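Local coordinates for protein UDP-N-acetylglucosamine 4-epimerase (Bacillus cereus, PDB 3M2P) that probably interconverts UDP-N-acetylglucosamine and its C4 epimer, as a nucleotide-binding isomerase, at residues A[148-161]-A[212-225]. Numbering follows the deposited sequence.
Sequences SRKKGLCIKNLRFA and ALKQEKVSGTFNIG
Ser148, in the last turn of helix 132-150, sets its OG near Ser219 CB; the same hydroxyl donates to Leu153 O and accepts from Ile155 N, tying the helix end to the start of the next strand. Cys154 lays its SG against the turn at Lys217. From Ile155 onward strands 154-160 and 220-224 run parallel, and Ile155 O takes Gly220 N. Lys156 crosses Val218 at about a right angle, CG 3.7 Å from Val218 CG1, and passes CG along the edge of the Phe222 ring; bends along its chain (chi3 -43°) bring NZ to 3.1 Å from Gln215 O, which Val218 N grips from the opposite face. Asn157 bonds both ways, its N to Gly220 O at 2.8 Å and its O receiving Phe222 N on a nearly straight bond (172°). On the Lys156 side of the sheet Leu158 CD2 touches Ile224 CG1 at 3.9 Å, with helix 202-212 packing over both. Arg159 N reaches Phe222 O at 2.7 Å and its O accepts Ile224 N at 3.1 Å; its side chain points to the other face, extended from CG to NE, with Thr221 CG2 3.7 Å above the centre of the guanidinium plane and Glu141 and Tyr113 holding the charged end. Phe160 lies beside Ile224 and close to the UDP-binding residue Leu14, and Ala161 N closes the pairing on Ile224 O. Strand 220-224 thus joins the Rossmann-type sheet alongside strand 154-160, which also pairs with 103-109. One face is polar around Arg159; the other is mainly apolar, with one buried lysine whose ammonium links strand to turn 215-218.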
ATOM      1  N   SER A 148      -2.288   0.908 -16.256  1.00 35.59           N
ATOM      2  CA  SER A 148      -2.365  -0.265 -17.124  1.00 35.97           C
ATOM      3  C   SER A 148      -3.781  -0.492 -17.625  1.00 35.77           C
ATOM      4  O   SER A 148      -3.999  -0.746 -18.808  1.00 34.64           O
ATOM      5  CB  SER A 148      -1.822  -1.510 -16.423  1.00 35.32           C
ATOM      6  OG  SER A 148      -0.405  -1.533 -16.471  1.00 34.30           O
ATOM      7  N   ARG A 149      -4.741  -0.373 -16.715  1.00 36.76           N
ATOM      8  CA  ARG A 149      -6.142  -0.551 -17.062  1.00 36.43           C
ATOM      9  C   ARG A 149      -6.701   0.632 -17.833  1.00 35.73           C
ATOM     10  O   ARG A 149      -7.564   0.460 -18.675  1.00 36.05           O
ATOM     11  CB  ARG A 149      -6.978  -0.851 -15.813  1.00 35.46           C
ATOM     12  CG  ARG A 149      -6.472  -2.081 -15.052  1.00 35.59           C
ATOM     13  CD  ARG A 149      -7.458  -2.585 -13.999  1.00 35.99           C
ATOM     14  NE  ARG A 149      -8.023  -1.519 -13.171  1.00 37.03           N
ATOM     15  CZ  ARG A 149      -7.485  -1.066 -12.040  1.00 36.13           C
ATOM     16  NH1 ARG A 149      -6.350  -1.567 -11.581  1.00 35.92           N
ATOM     17  NH2 ARG A 149      -8.089  -0.104 -11.366  1.00 37.47           N
ATOM     18  N   LYS A 150      -6.184   1.827 -17.573  1.00 36.84           N
ATOM     19  CA  LYS A 150      -6.786   3.047 -18.107  1.00 36.90           C
ATOM     20  C   LYS A 150      -5.944   3.755 -19.164  1.00 37.57           C
ATOM     21  O   LYS A 150      -6.448   4.612 -19.895  1.00 39.44           O
ATOM     22  CB  LYS A 150      -7.122   4.018 -16.970  1.00 37.30           C
ATOM     23  CG  LYS A 150      -8.045   3.422 -15.938  1.00 37.93           C
ATOM     24  CD  LYS A 150      -8.723   4.478 -15.095  1.00 42.03           C
ATOM     25  CE  LYS A 150      -9.828   3.848 -14.241  1.00 44.30           C
ATOM     26  NZ  LYS A 150     -10.689   2.893 -15.033  1.00 44.37           N
ATOM     27  N   LYS A 151      -4.668   3.406 -19.252  1.00 36.38           N
ATOM     28  CA  LYS A 151      -3.801   4.031 -20.240  1.00 36.64           C
ATOM     29  C   LYS A 151      -3.207   2.984 -21.181  1.00 37.54           C
ATOM     30  O   LYS A 151      -2.302   3.282 -21.972  1.00 38.29           O
ATOM     31  CB  LYS A 151      -2.690   4.839 -19.557  1.00 37.83           C
ATOM     32  CG  LYS A 151      -3.185   5.977 -18.671  1.00 38.35           C
ATOM     33  CD  LYS A 151      -3.869   7.057 -19.504  1.00 40.32           C
ATOM     34  CE  LYS A 151      -4.697   7.983 -18.629  1.00 42.10           C
ATOM     35  NZ  LYS A 151      -3.865   8.650 -17.573  1.00 43.83           N
ATOM     36  N   GLY A 152      -3.720   1.760 -21.107  1.00 36.24           N
ATOM     37  CA  GLY A 152      -3.212   0.701 -21.952  1.00 35.00           C
ATOM     38  C   GLY A 152      -1.705   0.599 -21.821  1.00 35.85           C
ATOM     39  O   GLY A 152      -1.005   0.199 -22.746  1.00 36.42           O
ATOM     40  N   LEU A 153      -1.195   0.989 -20.662  1.00 36.04           N
ATOM     41  CA  LEU A 153       0.212   0.804 -20.369  1.00 35.46           C
ATOM     42  C   LEU A 153       0.374  -0.650 -19.930  1.00 35.31           C
ATOM     43  O   LEU A 153      -0.581  -1.246 -19.438  1.00 35.71           O
ATOM     44  CB  LEU A 153       0.637   1.776 -19.279  1.00 34.73           C
ATOM     45  CG  LEU A 153       1.861   2.591 -19.686  1.00 34.80           C
ATOM     46  CD1 LEU A 153       1.522   3.444 -20.898  1.00 34.65           C
ATOM     47  CD2 LEU A 153       2.378   3.429 -18.528  1.00 34.97           C
ATOM     48  N   CYS A 154       1.545  -1.247 -20.118  1.00 34.25           N
ATOM     49  CA  CYS A 154       1.664  -2.676 -19.806  1.00 34.11           C
ATOM     50  C   CYS A 154       2.634  -2.986 -18.669  1.00 34.24           C
ATOM     51  O   CYS A 154       3.698  -3.567 -18.883  1.00 34.43           O
ATOM     52  CB  CYS A 154       2.014  -3.484 -21.053  1.00 35.50           C
ATOM     53  SG  CYS A 154       0.699  -3.526 -22.303  1.00 39.42           S
ATOM     54  N   ILE A 155       2.231  -2.626 -17.455  1.00 32.87           N
ATOM     55  CA  ILE A 155       3.112  -2.690 -16.306  1.00 32.86           C
ATOM     56  C   ILE A 155       3.056  -4.033 -15.562  1.00 33.22           C
ATOM     57  O   ILE A 155       2.008  -4.453 -15.075  1.00 32.72           O
ATOM     58  CB  ILE A 155       2.835  -1.524 -15.322  1.00 33.44           C
ATOM     59  CG1 ILE A 155       3.201  -0.177 -15.953  1.00 33.28           C
ATOM     60  CG2 ILE A 155       3.601  -1.725 -14.035  1.00 33.36           C
ATOM     61  CD1 ILE A 155       2.552   1.010 -15.271  1.00 32.66           C
ATOM     62  N   LYS A 156       4.212  -4.686 -15.478  1.00 33.05           N
ATOM     63  CA  LYS A 156       4.372  -5.925 -14.738  1.00 33.13           C
ATOM     64  C   LYS A 156       5.094  -5.683 -13.409  1.00 33.84           C
ATOM     65  O   LYS A 156       6.301  -5.451 -13.390  1.00 33.75           O
ATOM     66  CB  LYS A 156       5.157  -6.929 -15.577  1.00 33.31           C
ATOM     67  CG  LYS A 156       4.329  -7.613 -16.651  1.00 34.33           C
ATOM     68  CD  LYS A 156       5.171  -7.971 -17.861  1.00 33.76           C
ATOM     69  CE  LYS A 156       6.093  -6.822 -18.204  1.00 34.27           C
ATOM     70  NZ  LYS A 156       5.945  -6.451 -19.636  1.00 35.20           N
ATOM     71  N   ASN A 157       4.342  -5.736 -12.308  1.00 33.77           N
ATOM     72  CA  ASN A 157       4.889  -5.607 -10.961  1.00 32.52           C
ATOM     73  C   ASN A 157       5.535  -6.904 -10.476  1.00 33.21           C
ATOM     74  O   ASN A 157       4.888  -7.952 -10.429  1.00 33.58           O
ATOM     75  CB  ASN A 157       3.782  -5.218  -9.991  1.00 32.82           C
ATOM     76  CG  ASN A 157       3.188  -3.872 -10.301  1.00 32.90           C
ATOM     77  OD1 ASN A 157       1.976  -3.683 -10.225  1.00 32.77           O
ATOM     78  ND2 ASN A 157       4.037  -2.923 -10.648  1.00 33.59           N
ATOM     79  N   LEU A 158       6.806  -6.826 -10.102  1.00 31.78           N
ATOM     80  CA  LEU A 158       7.550  -7.993  -9.647  1.00 32.01           C
ATOM     81  C   LEU A 158       7.819  -7.930  -8.150  1.00 32.29           C
ATOM     82  O   LEU A 158       8.687  -7.185  -7.709  1.00 33.58           O
ATOM     83  CB  LEU A 158       8.892  -8.069 -10.375  1.00 32.38           C
ATOM     84  CG  LEU A 158       8.874  -8.148 -11.897  1.00 31.94           C
ATOM     85  CD1 LEU A 158      10.284  -8.276 -12.439  1.00 32.22           C
ATOM     86  CD2 LEU A 158       8.020  -9.315 -12.329  1.00 32.33           C
ATOM     87  N   ARG A 159       7.091  -8.708  -7.362  1.00 31.82           N
ATOM     88  CA  ARG A 159       7.372  -8.776  -5.928  1.00 32.71           C
ATOM     89  C   ARG A 159       8.592  -9.660  -5.608  1.00 33.95           C
ATOM     90  O   ARG A 159       8.444 -10.842  -5.306  1.00 33.84           O
ATOM     91  CB  ARG A 159       6.137  -9.239  -5.157  1.00 31.56           C
ATOM     92  CG  ARG A 159       5.002  -8.262  -5.246  1.00 31.25           C
ATOM     93  CD  ARG A 159       3.750  -8.781  -4.603  1.00 31.24           C
ATOM     94  NE  ARG A 159       2.729  -7.739  -4.535  1.00 32.30           N
ATOM     95  CZ  ARG A 159       1.427  -7.973  -4.395  1.00 33.25           C
ATOM     96  NH1 ARG A 159       0.973  -9.221  -4.317  1.00 33.41           N
ATOM     97  NH2 ARG A 159       0.570  -6.962  -4.327  1.00 31.29           N
ATOM     98  N   PHE A 160       9.788  -9.071  -5.676  1.00 33.79           N
ATOM     99  CA  PHE A 160      11.040  -9.767  -5.370  1.00 33.79           C
ATOM    100  C   PHE A 160      11.119 -10.281  -3.941  1.00 34.97           C
ATOM    101  O   PHE A 160      10.686  -9.611  -3.009  1.00 35.37           O
ATOM    102  CB  PHE A 160      12.244  -8.853  -5.614  1.00 33.88           C
ATOM    103  CG  PHE A 160      12.435  -8.478  -7.045  1.00 34.29           C
ATOM    104  CD1 PHE A 160      12.682  -9.448  -8.001  1.00 33.97           C
ATOM    105  CD2 PHE A 160      12.370  -7.156  -7.438  1.00 33.87           C
ATOM    106  CE1 PHE A 160      12.846  -9.112  -9.308  1.00 33.74           C
ATOM    107  CE2 PHE A 160      12.537  -6.811  -8.747  1.00 33.38           C
ATOM    108  CZ  PHE A 160      12.769  -7.790  -9.686  1.00 34.77           C
ATOM    109  N   ALA A 161      11.684 -11.475  -3.781  1.00 36.61           N
ATOM    110  CA  ALA A 161      12.024 -11.993  -2.460  1.00 37.48           C
ATOM    111  C   ALA A 161      13.261 -11.238  -1.994  1.00 36.85           C
ATOM    112  O   ALA A 161      13.698 -10.310  -2.660  1.00 37.18           O
ATOM    113  CB  ALA A 161      12.286 -13.499  -2.510  1.00 37.42           C
ATOM    114  N   ALA A 212      10.220 -11.096 -18.071  1.00 37.00           N
ATOM    115  CA  ALA A 212       8.984 -10.334 -17.952  1.00 36.07           C
ATOM    116  C   ALA A 212       8.959  -9.297 -19.060  1.00 36.64           C
ATOM    117  O   ALA A 212       7.899  -8.916 -19.551  1.00 36.89           O
ATOM    118  CB  ALA A 212       8.891  -9.665 -16.577  1.00 35.02           C
ATOM    119  N   LEU A 213      10.140  -8.837 -19.452  1.00 36.21           N
ATOM    120  CA  LEU A 213      10.249  -7.882 -20.540  1.00 36.16           C
ATOM    121  C   LEU A 213       9.923  -8.564 -21.872  1.00 36.76           C
ATOM    122  O   LEU A 213       9.767  -7.900 -22.902  1.00 37.26           O
ATOM    123  CB  LEU A 213      11.650  -7.266 -20.564  1.00 35.50           C
ATOM    124  CG  LEU A 213      11.873  -6.054 -19.664  1.00 35.02           C
ATOM    125  CD1 LEU A 213      13.351  -5.718 -19.580  1.00 36.45           C
ATOM    126  CD2 LEU A 213      11.074  -4.868 -20.157  1.00 33.74           C
ATOM    127  N   LYS A 214       9.822  -9.891 -21.838  1.00 36.09           N
ATOM    128  CA  LYS A 214       9.499 -10.683 -23.016  1.00 35.58           C
ATOM    129  C   LYS A 214       8.004 -10.659 -23.277  1.00 36.84           C
ATOM    130  O   LYS A 214       7.572 -10.725 -24.428  1.00 37.42           O
ATOM    131  CB  LYS A 214       9.974 -12.129 -22.843  1.00 35.97           C
ATOM    132  CG  LYS A 214      11.460 -12.300 -23.056  1.00 36.68           C
ATOM    133  CD  LYS A 214      11.961 -13.694 -22.716  1.00 35.91           C
ATOM    134  CE  LYS A 214      13.426 -13.807 -23.157  1.00 38.14           C
ATOM    135  NZ  LYS A 214      14.235 -14.837 -22.440  1.00 38.44           N
ATOM    136  N   GLN A 215       7.215 -10.574 -22.205  1.00 35.97           N
ATOM    137  CA  GLN A 215       5.765 -10.491 -22.336  1.00 35.93           C
ATOM    138  C   GLN A 215       5.337  -9.032 -22.430  1.00 36.78           C
ATOM    139  O   GLN A 215       4.674  -8.507 -21.536  1.00 36.36           O
ATOM    140  CB  GLN A 215       5.058 -11.179 -21.169  1.00 34.66           C
ATOM    141  CG  GLN A 215       5.592 -12.560 -20.838  1.00 35.94           C
ATOM    142  CD  GLN A 215       5.510 -13.527 -21.995  1.00 36.30           C
ATOM    143  OE1 GLN A 215       4.573 -13.488 -22.788  1.00 37.25           O
ATOM    144  NE2 GLN A 215       6.490 -14.408 -22.094  1.00 35.75           N
ATOM    145  N   GLU A 216       5.699  -8.392 -23.538  1.00 36.72           N
ATOM    146  CA  GLU A 216       5.563  -6.955 -23.664  1.00 36.54           C
ATOM    147  C   GLU A 216       4.138  -6.424 -23.545  1.00 36.92           C
ATOM    148  O   GLU A 216       3.932  -5.240 -23.268  1.00 36.67           O
ATOM    149  CB  GLU A 216       6.223  -6.476 -24.946  1.00 36.93           C
ATOM    150  CG  GLU A 216       5.600  -6.974 -26.208  1.00 39.86           C
ATOM    151  CD  GLU A 216       6.454  -6.625 -27.414  1.00 44.53           C
ATOM    152  OE1 GLU A 216       7.656  -6.316 -27.212  1.00 44.63           O
ATOM    153  OE2 GLU A 216       5.934  -6.653 -28.554  1.00 43.85           O
ATOM    154  N   LYS A 217       3.152  -7.286 -23.743  1.00 37.44           N
ATOM    155  CA  LYS A 217       1.761  -6.858 -23.624  1.00 36.88           C
ATOM    156  C   LYS A 217       1.099  -7.374 -22.352  1.00 36.68           C
ATOM    157  O   LYS A 217      -0.058  -7.047 -22.074  1.00 36.90           O
ATOM    158  CB  LYS A 217       0.952  -7.276 -24.852  1.00 36.65           C
ATOM    159  CG  LYS A 217       0.860  -6.217 -25.932  1.00 38.07           C
ATOM    160  CD  LYS A 217       2.172  -6.030 -26.668  1.00 39.81           C
ATOM    161  CE  LYS A 217       1.999  -5.095 -27.863  1.00 42.39           C
ATOM    162  NZ  LYS A 217       3.072  -5.286 -28.894  1.00 44.52           N
ATOM    163  N   VAL A 218       1.832  -8.183 -21.589  1.00 35.88           N
ATOM    164  CA  VAL A 218       1.354  -8.671 -20.297  1.00 35.13           C
ATOM    165  C   VAL A 218       1.358  -7.540 -19.264  1.00 34.97           C
ATOM    166  O   VAL A 218       2.272  -6.708 -19.235  1.00 35.09           O
ATOM    167  CB  VAL A 218       2.203  -9.870 -19.781  1.00 34.73           C
ATOM    168  CG1 VAL A 218       2.055 -10.043 -18.281  1.00 34.86           C
ATOM    169  CG2 VAL A 218       1.799 -11.142 -20.473  1.00 35.44           C
ATOM    170  N   SER A 219       0.322  -7.497 -18.436  1.00 33.41           N
ATOM    171  CA  SER A 219       0.299  -6.575 -17.321  1.00 32.82           C
ATOM    172  C   SER A 219      -0.326  -7.290 -16.145  1.00 33.88           C
ATOM    173  O   SER A 219      -1.402  -7.880 -16.279  1.00 35.34           O
ATOM    174  CB  SER A 219      -0.464  -5.288 -17.664  1.00 34.19           C
ATOM    175  OG  SER A 219      -1.875  -5.461 -17.651  1.00 35.83           O
ATOM    176  N   GLY A 220       0.367  -7.252 -15.008  1.00 33.70           N
ATOM    177  CA  GLY A 220      -0.089  -7.875 -13.777  1.00 33.82           C
ATOM    178  C   GLY A 220       0.915  -7.857 -12.620  1.00 33.99           C
ATOM    179  O   GLY A 220       1.842  -7.048 -12.571  1.00 32.80           O
ATOM    180  N   THR A 221       0.728  -8.770 -11.676  1.00 34.15           N
ATOM    181  CA  THR A 221       1.621  -8.848 -10.528  1.00 34.29           C
ATOM    182  C   THR A 221       2.144 -10.268 -10.216  1.00 34.27           C
ATOM    183  O   THR A 221       1.375 -11.217 -10.061  1.00 33.17           O
ATOM    184  CB  THR A 221       0.970  -8.183  -9.328  1.00 32.97           C
ATOM    185  OG1 THR A 221       0.732  -6.817  -9.673  1.00 34.40           O
ATOM    186  CG2 THR A 221       1.881  -8.234  -8.118  1.00 32.20           C
ATOM    187  N   PHE A 222       3.464 -10.393 -10.135  1.00 31.82           N
ATOM    188  CA  PHE A 222       4.090 -11.690  -9.965  1.00 33.86           C
ATOM    189  C   PHE A 222       5.075 -11.762  -8.780  1.00 34.20           C
ATOM    190  O   PHE A 222       5.870 -10.846  -8.581  1.00 33.48           O
ATOM    191  CB  PHE A 222       4.818 -12.069 -11.248  1.00 33.84           C
ATOM    192  CG  PHE A 222       4.019 -11.827 -12.495  1.00 34.58           C
ATOM    193  CD1 PHE A 222       4.081 -10.610 -13.146  1.00 33.99           C
ATOM    194  CD2 PHE A 222       3.234 -12.826 -13.036  1.00 35.08           C
ATOM    195  CE1 PHE A 222       3.368 -10.395 -14.289  1.00 33.81           C
ATOM    196  CE2 PHE A 222       2.509 -12.610 -14.188  1.00 34.62           C
ATOM    197  CZ  PHE A 222       2.580 -11.403 -14.813  1.00 34.73           C
ATOM    198  N   ASN A 223       5.021 -12.851  -8.006  1.00 33.98           N
ATOM    199  CA  ASN A 223       6.045 -13.121  -7.004  1.00 34.59           C
ATOM    200  C   ASN A 223       7.272 -13.627  -7.733  1.00 35.29           C
ATOM    201  O   ASN A 223       7.176 -14.560  -8.527  1.00 36.32           O
ATOM    202  CB  ASN A 223       5.601 -14.209  -6.022  1.00 35.30           C
ATOM    203  CG  ASN A 223       4.426 -13.800  -5.171  1.00 35.43           C
ATOM    204  OD1 ASN A 223       3.753 -14.645  -4.577  1.00 36.49           O
ATOM    205  ND2 ASN A 223       4.168 -12.509  -5.099  1.00 34.91           N
ATOM    206  N   ILE A 224       8.425 -13.026  -7.480  1.00 34.74           N
ATOM    207  CA  ILE A 224       9.667 -13.589  -7.991  1.00 35.19           C
ATOM    208  C   ILE A 224      10.527 -14.116  -6.842  1.00 36.53           C
ATOM    209  O   ILE A 224      11.430 -13.432  -6.361  1.00 36.18           O
ATOM    210  CB  ILE A 224      10.486 -12.595  -8.847  1.00 34.65           C
ATOM    211  CG1 ILE A 224       9.616 -11.933  -9.922  1.00 33.46           C
ATOM    212  CG2 ILE A 224      11.666 -13.314  -9.476  1.00 35.13           C
ATOM    213  CD1 ILE A 224       9.166 -12.857 -11.043  1.00 33.47           C
ATOM    214  N   GLY A 225      10.226 -15.337  -6.402  1.00 37.94           N
ATOM    215  CA  GLY A 225      11.006 -16.013  -5.381  1.00 38.34           C
ATOM    216  C   GLY A 225      11.990 -17.011  -5.966  1.00 38.98           C
ATOM    217  O   GLY A 225      11.991 -17.268  -7.167  1.00 37.90           O
TER